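Long-range contacts in papain-like cysteine protease (Porcine reproductive and respiratory syndrome virus, PDB 3MTV), which acts as a metal-dependent nuclease and probably as a papain-like cysteine protease, forming the nsp1-beta portion of the viral replicase polyprotein: residues 93-98 with 133-138; 124-129 with 194-199; 45-50 with 77-82; 147-152 with 172-177. One frame throughout, in Å; residues are numbered along the deposited sequence.

Interaction 1: residues 93-98 with 133-138; sequences RLLDSL and NGLRAV
Leu135 and Leu98 meet with their branched ends, tip to tip, CD1 of Leu135 lying 3.6 Å from CD2 of Leu98. Leu135 has the most surface buried here. It points from the segment that runs into strand 135-139 toward the loop 93-98, with CG beside its own backbone N (chi1 -47°), and its two methyls divide the work. CD1 also lies 4.0 Å from CD2 of Leu95 and near the backbone carbonyl of Leu94, while CD2 turns to the more exposed Ser97, whose OG is 3.7 Å away. Leu98 is shared in the same manner. Its CD2 touches both CD1 of Leu135 and, at 3.6 Å, O of Asn133, and its CD1 rests 3.9 Å from CG of Asn133, the two side chains crossing at about a right angle. Asn133 and Leu135 flank Gly134, which with its positive phi is the C-prime residue of the Schellman motif ending helix 124-131; this reversal carries the chain from helix into strand. Leu135 also touches Leu130 of that helix, and the side chain of Leu94 is about 8 Å from that of Cys90, the probable catalytic cysteine of this papain-like domain. Leucine methyls meet carbon, a few backbone oxygens and one serine hydroxyl, so the loop is held to the strand probably mainly by apolar packing, with little directional bonding to fix its register.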
# COMPACT_ATOMS: atom_id res chain seq x y z
N ARG A 93 16.39 2.85 29.47
CA ARG A 93 17.64 3.61 29.48
C ARG A 93 17.33 5.01 29.99
O ARG A 93 17.94 5.57 30.86
CB ARG A 93 18.26 3.68 28.08
CG ARG A 93 18.86 2.33 27.61
CD ARG A 93 20.39 2.37 27.20
NE ARG A 93 20.77 1.12 26.58
CZ ARG A 93 20.20 0.59 25.49
NH1 ARG A 93 19.23 1.20 24.81
NH2 ARG A 93 20.60 -0.60 25.07
N LEU A 94 16.30 5.59 29.45
CA LEU A 94 15.90 6.92 29.90
C LEU A 94 15.83 7.23 31.41
O LEU A 94 15.94 8.35 31.83
CB LEU A 94 14.53 7.06 29.33
CG LEU A 94 14.49 7.82 28.03
CD1 LEU A 94 15.69 7.60 27.07
CD2 LEU A 94 13.16 7.70 27.34
N LEU A 95 15.69 6.17 32.23
CA LEU A 95 15.55 6.32 33.65
C LEU A 95 16.81 5.88 34.30
O LEU A 95 16.77 5.36 35.44
CB LEU A 95 14.48 5.39 34.12
CG LEU A 95 13.11 5.81 33.52
CD1 LEU A 95 12.01 4.79 33.75
CD2 LEU A 95 12.56 7.22 33.88
N ASP A 96 17.92 6.09 33.58
CA ASP A 96 19.16 5.52 34.04
C ASP A 96 19.69 6.23 35.25
O ASP A 96 20.19 5.61 36.18
CB ASP A 96 20.17 5.36 32.93
CG ASP A 96 20.14 3.92 32.36
OD1 ASP A 96 21.00 3.69 31.43
OD2 ASP A 96 19.25 3.05 32.85
N SER A 97 19.39 7.50 35.30
CA SER A 97 19.89 8.32 36.31
C SER A 97 19.12 8.08 37.60
O SER A 97 19.64 8.33 38.67
CB SER A 97 19.72 9.74 35.84
OG SER A 97 18.66 10.35 36.53
N LEU A 98 17.92 7.53 37.58
CA LEU A 98 17.36 7.29 38.93
C LEU A 98 17.90 6.14 39.77
O LEU A 98 18.61 5.20 39.37
CB LEU A 98 15.83 7.24 38.93
CG LEU A 98 15.07 8.03 37.83
CD1 LEU A 98 13.71 7.53 37.68
CD2 LEU A 98 14.92 9.54 37.98
N ASN A 133 9.39 12.16 37.39
CA ASN A 133 10.58 11.70 38.06
C ASN A 133 11.69 12.73 38.14
O ASN A 133 12.84 12.41 38.59
CB ASN A 133 11.01 10.36 37.49
CG ASN A 133 10.29 9.24 38.18
OD1 ASN A 133 9.49 8.64 37.55
ND2 ASN A 133 10.51 9.00 39.52
N GLY A 134 11.30 13.97 37.76
CA GLY A 134 12.13 15.16 37.77
C GLY A 134 12.97 15.13 36.53
O GLY A 134 13.88 15.88 36.35
N LEU A 135 12.70 14.23 35.63
CA LEU A 135 13.46 14.40 34.45
C LEU A 135 12.67 15.15 33.43
O LEU A 135 11.51 15.64 33.63
CB LEU A 135 13.94 13.09 33.86
CG LEU A 135 14.55 12.16 34.91
CD1 LEU A 135 14.33 10.72 34.59
CD2 LEU A 135 16.00 12.46 35.09
N ARG A 136 13.43 15.28 32.35
CA ARG A 136 13.18 16.08 31.19
C ARG A 136 14.10 15.65 30.03
O ARG A 136 15.29 15.35 30.23
CB ARG A 136 13.44 17.55 31.53
CG ARG A 136 14.51 18.21 30.77
CD ARG A 136 14.41 19.70 30.99
NE ARG A 136 15.66 20.47 31.13
CZ ARG A 136 15.74 21.61 31.81
NH1 ARG A 136 14.66 22.07 32.43
NH2 ARG A 136 16.89 22.27 31.89
N ALA A 137 13.54 15.57 28.82
CA ALA A 137 14.35 15.12 27.66
C ALA A 137 14.38 16.16 26.64
O ALA A 137 13.32 16.70 26.26
CB ALA A 137 13.81 13.88 26.99
N VAL A 138 15.60 16.41 26.16
CA VAL A 138 15.84 17.58 25.33
C VAL A 138 16.56 17.19 24.13
O VAL A 138 17.53 16.41 24.15
CB VAL A 138 16.74 18.65 25.94
CG1 VAL A 138 16.63 19.91 25.07
CG2 VAL A 138 16.44 18.93 27.38

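Interaction 2: residues 124-129 with 194-199; sequences KYLQRR and FRFGSH
Leu126 of helix 124-131 packs over one face of Phe196, where a helix of the papain-like domain meets the C-terminal loop that follows strand 192-193. The apolar part is a CH-pi contact: CG of Leu126 stands 4.2 Å from the centroid of the Phe196 ring and 24° off its normal, and the two side chains cross at about a right angle. CE2 of Phe194 lies against the opposite face of the same ring, so the Phe196 ring is held between the helix and its own loop, and Tyr202 meets it edge-to-face. Gln127 adds its aliphatic part, with CB 3.7 Å from CD2 of Phe196. CD of the glutamine sits at the ring edge, close to the ring plane, and the amide stands nearly perpendicular to that plane (88°).

The hydrogen bonding across the contact comes from the same glutamine. With CG anti to the backbone N (chi1 171°) and a bend at chi2, NE2 reaches O of Phe194 at 3.3 Å, a long and moderately bent bond whose acceptor lies out of the amide plane. The backbone of Phe194 is in turn paired with Ala137, which ties this point to the five-stranded sheet through strand 135-139. The side chain of Leu126 is about 7 Å from that of Cys90, probably the catalytic cysteine.

The exposed end of the contact is polar. Lys124 runs alongside Ser198, CD lying 3.2 Å from OG of Ser198, and bends at chi3 so that NZ stands above one face of the His199 ring, 4.3 Å from NE2 of His199.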
# COMPACT_ATOMS: atom_id res chain seq x y z
N LYS A 124 3.09 9.49 25.32
CA LYS A 124 2.45 10.30 26.33
C LYS A 124 2.85 9.72 27.70
O LYS A 124 2.97 10.43 28.68
CB LYS A 124 0.96 10.32 26.16
CG LYS A 124 0.44 11.39 25.15
CD LYS A 124 -1.04 10.99 24.57
CE LYS A 124 -1.00 9.71 23.53
NZ LYS A 124 -2.32 9.34 22.84
N TYR A 125 3.09 8.44 27.78
CA TYR A 125 3.06 7.84 29.07
C TYR A 125 4.45 8.01 29.47
O TYR A 125 4.79 8.25 30.59
CB TYR A 125 2.71 6.38 28.96
CG TYR A 125 3.09 5.61 30.17
CD1 TYR A 125 4.35 5.14 30.30
CD2 TYR A 125 2.18 5.37 31.22
CE1 TYR A 125 4.75 4.35 31.45
CE2 TYR A 125 2.57 4.62 32.42
CZ TYR A 125 3.87 4.13 32.52
OH TYR A 125 4.37 3.42 33.65
N LEU A 126 5.27 7.96 28.47
CA LEU A 126 6.68 8.02 28.72
C LEU A 126 7.00 9.39 29.18
O LEU A 126 7.70 9.60 30.17
CB LEU A 126 7.38 7.85 27.45
CG LEU A 126 8.87 7.51 27.39
CD1 LEU A 126 9.35 6.83 28.61
CD2 LEU A 126 9.15 6.60 26.26
N GLN A 127 6.43 10.34 28.49
CA GLN A 127 6.72 11.71 28.80
C GLN A 127 6.29 11.98 30.21
O GLN A 127 6.93 12.66 31.01
CB GLN A 127 5.88 12.50 27.92
CG GLN A 127 5.99 13.88 28.34
CD GLN A 127 6.52 14.67 27.23
OE1 GLN A 127 5.96 14.63 26.12
NE2 GLN A 127 7.66 15.33 27.46
N ARG A 128 5.17 11.40 30.53
CA ARG A 128 4.50 11.79 31.70
C ARG A 128 5.25 11.09 32.84
O ARG A 128 5.53 11.71 33.92
CB ARG A 128 3.00 11.49 31.51
CG ARG A 128 2.20 11.52 32.71
CD ARG A 128 0.94 10.66 32.61
NE ARG A 128 0.39 10.98 31.33
CZ ARG A 128 -0.11 10.12 30.46
NH1 ARG A 128 -0.15 8.80 30.74
NH2 ARG A 128 -0.57 10.65 29.31
N ARG A 129 5.73 9.86 32.62
CA ARG A 129 6.51 9.22 33.71
C ARG A 129 7.64 10.06 33.57
O ARG A 129 7.62 10.85 32.66
CB ARG A 129 6.84 7.78 33.36
CG ARG A 129 5.59 6.97 33.58
CD ARG A 129 5.48 6.98 35.05
NE ARG A 129 4.37 7.66 35.65
CZ ARG A 129 4.20 7.53 36.96
NH1 ARG A 129 5.11 6.74 37.65
NH2 ARG A 129 3.13 8.17 37.53
N PHE A 194 11.85 17.74 24.12
CA PHE A 194 11.29 16.66 23.28
C PHE A 194 9.89 16.12 23.74
O PHE A 194 9.65 15.69 24.91
CB PHE A 194 12.30 15.51 23.24
CG PHE A 194 11.93 14.37 22.30
CD1 PHE A 194 11.85 14.55 20.96
CD2 PHE A 194 11.70 13.09 22.81
CE1 PHE A 194 11.52 13.52 20.15
CE2 PHE A 194 11.32 12.11 22.04
CZ PHE A 194 11.21 12.34 20.68
N ARG A 195 9.01 16.18 22.78
CA ARG A 195 7.63 15.82 22.89
C ARG A 195 7.58 14.56 22.06
O ARG A 195 7.58 14.62 20.82
CB ARG A 195 6.74 16.91 22.27
CG ARG A 195 6.58 18.26 23.13
CD ARG A 195 5.33 19.18 22.69
NE ARG A 195 4.57 18.85 21.43
CZ ARG A 195 4.83 19.30 20.17
NH1 ARG A 195 5.89 20.09 19.92
NH2 ARG A 195 4.05 18.93 19.11
N PHE A 196 7.58 13.43 22.79
CA PHE A 196 7.44 12.05 22.36
C PHE A 196 6.40 11.62 21.34
O PHE A 196 6.28 10.43 21.09
CB PHE A 196 7.15 11.25 23.63
CG PHE A 196 8.35 11.17 24.50
CD1 PHE A 196 9.32 10.17 24.27
CD2 PHE A 196 8.60 12.11 25.47
CE1 PHE A 196 10.51 10.09 24.96
CE2 PHE A 196 9.84 12.04 26.27
CZ PHE A 196 10.76 11.04 25.96
N GLY A 197 5.68 12.59 20.77
CA GLY A 197 4.53 12.40 19.90
C GLY A 197 3.35 11.68 20.54
O GLY A 197 3.51 10.93 21.54
N SER A 198 2.15 11.85 19.95
CA SER A 198 1.01 11.06 20.49
C SER A 198 0.91 9.90 19.55
O SER A 198 1.28 10.03 18.31
CB SER A 198 -0.32 11.82 20.50
OG SER A 198 -0.55 12.49 21.73
N HIS A 199 0.50 8.76 20.09
CA HIS A 199 0.41 7.66 19.14
C HIS A 199 1.76 7.11 18.63
O HIS A 199 1.79 6.33 17.75
CB HIS A 199 -0.40 8.19 17.94
CG HIS A 199 -1.83 8.44 18.26
ND1 HIS A 199 -2.44 9.65 18.04
CD2 HIS A 199 -2.77 7.64 18.83
CE1 HIS A 199 -3.70 9.58 18.46
NE2 HIS A 199 -3.92 8.37 18.94

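Interaction 3: residues 45-50 with 77-82; sequences LHTSFP and YGCLPA
Ser48, the last residue of helix 39-48, and Leu80 make the closest approach, with CD1 of Leu80 3.4 Å from CB of Ser48 and 3.7 Å from OG of Ser48. The same methyl lies obliquely beside the Phe49 ring, 4.4 Å from its CZ, so one leucine branch spans the helix end and the first residue beyond it. Phe60 meets the Phe49 ring edge-to-face. Thr47 makes a second, looser approach: its CG2, anti to the backbone N, lies 4.2 Å from CA of Gly78 and equally far from SG of Cys79. Gly78 has no side chain, and CA of Ser48 and CA of Gly78 are 5.5 Å apart, the nearest such pair.

The structural setting is the C-terminal turn of a helix laid against a short, weakly bonded two-stranded antiparallel ribbon, strands 68-69 and 77-78. Backbone bonds join Ser48 to Met71, and Gly78 and Leu80 to Gly68 and Val69.

OG of Ser48 finds its partner outside the two segments, at O of Arg44 one turn back in the helix, and comes only as near as 4.3 Å to SG of Cys79. At the helix end, N of Phe49 bonds to O of Leu45 at 3.1 Å.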
# COMPACT_ATOMS: atom_id res chain seq x y z
N LEU A 45 7.10 -11.71 5.24
CA LEU A 45 6.35 -10.44 5.21
C LEU A 45 5.05 -10.34 5.92
O LEU A 45 4.92 -9.60 6.81
CB LEU A 45 5.95 -10.06 3.82
CG LEU A 45 6.23 -8.57 3.61
CD1 LEU A 45 5.33 -8.03 2.62
CD2 LEU A 45 6.03 -7.85 4.88
N HIS A 46 4.04 -11.03 5.49
CA HIS A 46 2.75 -10.71 6.09
C HIS A 46 2.71 -11.20 7.47
O HIS A 46 2.10 -10.59 8.28
CB HIS A 46 1.69 -11.35 5.23
CG HIS A 46 0.34 -11.45 5.82
ND1 HIS A 46 -0.61 -10.47 5.65
CD2 HIS A 46 -0.28 -12.47 6.47
CE1 HIS A 46 -1.74 -10.86 6.19
NE2 HIS A 46 -1.57 -12.07 6.71
N THR A 47 3.38 -12.31 7.73
CA THR A 47 3.37 -12.91 9.05
C THR A 47 4.19 -12.08 10.02
O THR A 47 3.81 -11.86 11.20
CB THR A 47 3.81 -14.40 9.02
OG1 THR A 47 2.62 -15.18 8.80
CG2 THR A 47 4.31 -14.80 10.37
N SER A 48 5.29 -11.54 9.57
CA SER A 48 6.07 -10.88 10.59
C SER A 48 6.08 -9.34 10.70
O SER A 48 6.36 -8.77 11.75
CB SER A 48 7.44 -11.55 10.69
OG SER A 48 7.90 -11.72 9.41
N PHE A 49 5.70 -8.62 9.66
CA PHE A 49 5.69 -7.14 9.75
C PHE A 49 4.36 -6.44 9.79
O PHE A 49 3.33 -7.07 9.70
CB PHE A 49 6.46 -6.57 8.64
CG PHE A 49 7.82 -7.07 8.60
CD1 PHE A 49 8.12 -8.21 7.92
CD2 PHE A 49 8.80 -6.43 9.32
CE1 PHE A 49 9.41 -8.70 7.90
CE2 PHE A 49 10.11 -6.91 9.28
CZ PHE A 49 10.41 -8.05 8.54
N PRO A 50 4.37 -5.13 10.05
CA PRO A 50 3.02 -4.58 9.96
C PRO A 50 2.79 -3.94 8.56
O PRO A 50 3.77 -3.51 7.90
CB PRO A 50 3.06 -3.51 11.06
CG PRO A 50 4.56 -3.02 11.02
CD PRO A 50 5.34 -4.21 10.75
N TYR A 77 3.34 -15.69 17.47
CA TYR A 77 4.51 -16.40 16.99
C TYR A 77 4.74 -16.02 15.62
O TYR A 77 3.76 -16.07 14.85
CB TYR A 77 4.27 -17.91 16.93
CG TYR A 77 3.77 -18.45 18.21
CD1 TYR A 77 2.39 -18.54 18.44
CD2 TYR A 77 4.67 -18.79 19.25
CE1 TYR A 77 1.90 -18.98 19.66
CE2 TYR A 77 4.19 -19.24 20.50
CZ TYR A 77 2.80 -19.34 20.69
OH TYR A 77 2.30 -19.79 21.91
N GLY A 78 6.00 -15.74 15.27
CA GLY A 78 6.39 -15.22 13.95
C GLY A 78 7.46 -16.12 13.38
O GLY A 78 7.26 -17.34 13.38
N CYS A 79 8.58 -15.55 12.91
CA CYS A 79 9.69 -16.31 12.29
C CYS A 79 10.86 -15.40 12.28
O CYS A 79 11.83 -15.39 11.46
CB CYS A 79 9.42 -16.82 10.86
SG CYS A 79 8.29 -16.03 9.65
N LEU A 80 10.78 -14.57 13.25
CA LEU A 80 11.92 -13.79 13.39
C LEU A 80 12.63 -14.25 14.64
O LEU A 80 12.01 -14.49 15.72
CB LEU A 80 11.50 -12.35 13.43
CG LEU A 80 11.68 -11.75 12.07
CD1 LEU A 80 10.51 -10.90 11.92
CD2 LEU A 80 13.04 -10.96 11.95
N PRO A 81 13.94 -14.38 14.45
CA PRO A 81 14.90 -14.49 15.53
C PRO A 81 14.61 -13.30 16.45
O PRO A 81 14.90 -12.12 16.06
CB PRO A 81 16.27 -14.21 14.86
CG PRO A 81 15.98 -13.66 13.52
CD PRO A 81 14.46 -13.59 13.33
N ALA A 82 14.09 -13.56 17.65
CA ALA A 82 14.14 -12.45 18.64
C ALA A 82 15.48 -11.70 18.89
O ALA A 82 15.41 -10.51 19.06
CB ALA A 82 13.50 -12.79 19.83

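Interaction 4: residues 147-152 with 172-177; sequences IQYFSV and EDLLRI
Glu172 pairs with Tyr149 through both backbones: N of Tyr149 donates to O of Glu172 at 3.2 Å, and the return bond from N of Glu172 to O of Tyr149 is weak. CB of Glu172 lies over a face of the tyrosine ring, 3.7 Å from the centroid and 25° off the normal, a CH-pi contact, with Tyr149 CG in the crowded position between N and carbonyl carbon (chi1 60°). Asp173 is a non-hydrogen-bonded partner of Gln148, and their side chains run side by side in the same direction.

At Leu174 the register slips by one residue. Leu174 and Leu175 both face Ile147, a classic beta bulge, and O of Ile147 accepts from N of Leu174 at 2.7 Å, in the carbonyl plane, and weakly from N of Leu175. CG of Leu174 sits at the edge of the Tyr149 ring, 3.8 Å from CD1 of Tyr149. O of Leu175 takes a nearly straight bond (168°) from N of Ile147 at 2.6 Å, and CD1 of Leu175 lies 3.8 Å from CG1 of Ile147. Farther on, Ile177 brings its CD1 to within 3.9 Å of CD1 of Ile147.

Strands 145-150 and 171-181 are antiparallel neighbours in the five-stranded sheet; strand 158-162, whose probably catalytic His159 has its side chain about 4 Å from that of Gln148, pairs beyond the first, and strand 135-139 beyond the second.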
# COMPACT_ATOMS: atom_id res chain seq x y z
N ILE A 147 16.87 8.54 18.73
CA ILE A 147 15.51 8.12 18.50
C ILE A 147 15.33 7.52 17.12
O ILE A 147 15.80 8.10 16.14
CB ILE A 147 14.56 9.31 18.57
CG1 ILE A 147 14.75 10.08 19.86
CG2 ILE A 147 13.16 8.80 18.66
CD1 ILE A 147 14.44 9.17 21.04
N GLN A 148 14.69 6.36 17.06
CA GLN A 148 14.45 5.68 15.77
C GLN A 148 13.08 5.18 15.47
O GLN A 148 12.24 4.94 16.37
CB GLN A 148 15.36 4.48 15.58
CG GLN A 148 16.72 4.77 16.05
CD GLN A 148 17.65 3.75 15.58
OE1 GLN A 148 18.54 4.06 14.77
NE2 GLN A 148 17.48 2.50 16.07
N TYR A 149 12.88 5.00 14.18
CA TYR A 149 11.61 4.53 13.71
C TYR A 149 11.96 3.38 12.86
O TYR A 149 13.06 3.16 12.34
CB TYR A 149 10.90 5.56 12.85
CG TYR A 149 11.65 6.01 11.61
CD1 TYR A 149 12.38 7.16 11.64
CD2 TYR A 149 11.61 5.27 10.41
CE1 TYR A 149 13.07 7.60 10.56
CE2 TYR A 149 12.29 5.70 9.29
CZ TYR A 149 13.03 6.89 9.39
OH TYR A 149 13.78 7.42 8.36
N PHE A 150 10.96 2.60 12.74
CA PHE A 150 11.13 1.50 11.90
C PHE A 150 10.62 1.72 10.51
O PHE A 150 9.36 1.83 10.27
CB PHE A 150 10.22 0.51 12.43
CG PHE A 150 10.28 -0.71 11.72
CD1 PHE A 150 11.45 -1.42 11.71
CD2 PHE A 150 9.20 -1.21 11.11
CE1 PHE A 150 11.52 -2.63 11.14
CE2 PHE A 150 9.26 -2.44 10.53
CZ PHE A 150 10.43 -3.13 10.53
N SER A 151 11.56 1.81 9.58
CA SER A 151 11.13 1.68 8.18
C SER A 151 10.57 2.88 7.48
O SER A 151 10.92 3.01 6.32
CB SER A 151 10.08 0.57 8.05
OG SER A 151 9.50 0.56 6.78
N VAL A 152 9.70 3.72 8.12
CA VAL A 152 9.26 4.97 7.50
C VAL A 152 9.01 6.07 8.52
O VAL A 152 8.37 5.74 9.55
CB VAL A 152 7.88 4.79 6.67
CG1 VAL A 152 7.68 3.40 6.17
CG2 VAL A 152 6.73 4.94 7.51
N GLU A 172 16.05 3.27 11.78
CA GLU A 172 16.48 4.38 11.02
C GLU A 172 16.48 5.59 11.92
O GLU A 172 15.51 5.94 12.55
CB GLU A 172 15.43 4.49 9.95
CG GLU A 172 15.18 3.13 9.26
CD GLU A 172 16.20 2.90 8.10
OE1 GLU A 172 16.81 4.00 7.85
OE2 GLU A 172 16.36 1.74 7.49
N ASP A 173 17.63 6.21 12.00
CA ASP A 173 17.86 7.22 12.99
C ASP A 173 16.93 8.33 12.63
O ASP A 173 16.98 8.87 11.58
CB ASP A 173 19.30 7.76 12.85
CG ASP A 173 20.36 6.80 13.38
OD1 ASP A 173 21.43 7.37 13.64
OD2 ASP A 173 20.21 5.54 13.50
N LEU A 174 16.15 8.75 13.59
CA LEU A 174 15.34 9.93 13.45
C LEU A 174 15.96 11.19 14.02
O LEU A 174 16.22 12.11 13.26
CB LEU A 174 14.15 9.71 14.31
CG LEU A 174 12.90 10.31 13.73
CD1 LEU A 174 12.06 10.76 14.86
CD2 LEU A 174 13.21 11.46 12.87
N LEU A 175 16.08 11.30 15.35
CA LEU A 175 16.99 12.34 16.00
C LEU A 175 17.65 11.99 17.27
O LEU A 175 17.62 10.80 17.75
CB LEU A 175 16.39 13.69 16.30
CG LEU A 175 14.97 13.57 16.83
CD1 LEU A 175 14.78 13.55 18.29
CD2 LEU A 175 14.15 14.71 16.30
N ARG A 176 18.26 13.07 17.80
CA ARG A 176 19.23 12.87 18.89
C ARG A 176 18.81 13.72 19.96
O ARG A 176 18.38 14.86 19.71
CB ARG A 176 20.69 13.07 18.48
CG ARG A 176 21.21 11.76 17.71
CD ARG A 176 22.74 11.68 17.51
NE ARG A 176 23.40 12.98 17.77
CZ ARG A 176 24.69 13.10 18.04
NH1 ARG A 176 25.47 12.02 18.09
NH2 ARG A 176 25.19 14.29 18.26
N ILE A 177 18.82 13.08 21.13
CA ILE A 177 18.56 13.82 22.40
C ILE A 177 19.44 13.41 23.59
O ILE A 177 20.28 12.53 23.50
CB ILE A 177 17.14 13.61 22.87
CG1 ILE A 177 16.71 12.20 22.58
CG2 ILE A 177 16.16 14.48 22.14
CD1 ILE A 177 15.96 11.58 23.66

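Interactions 1, 2 and 4 belong to the protease domain, are each partly buried and adjoin one another: strand 135-139 of interaction 1 neighbours strand 171-181 of interaction 4, and Leu94 of interaction 1 packs on Leu126 of interaction 2. Phe194 also rests on Leu175 and Ile177. Interaction 4 depends on backbone bonding within the sheet, whereas interaction 2 combines a buried aromatic cluster with an exposed polar fringe and interaction 1 is mainly leucine packing, with Asn133 and Ser97 at its side. In interaction 3 nearly all touching residues are buried, though its area is the smallest; it joins a helix end to a separate ribbon, its centre about 32 Å from that of interaction 1, and meets interaction 4 through Phe49 and Phe150.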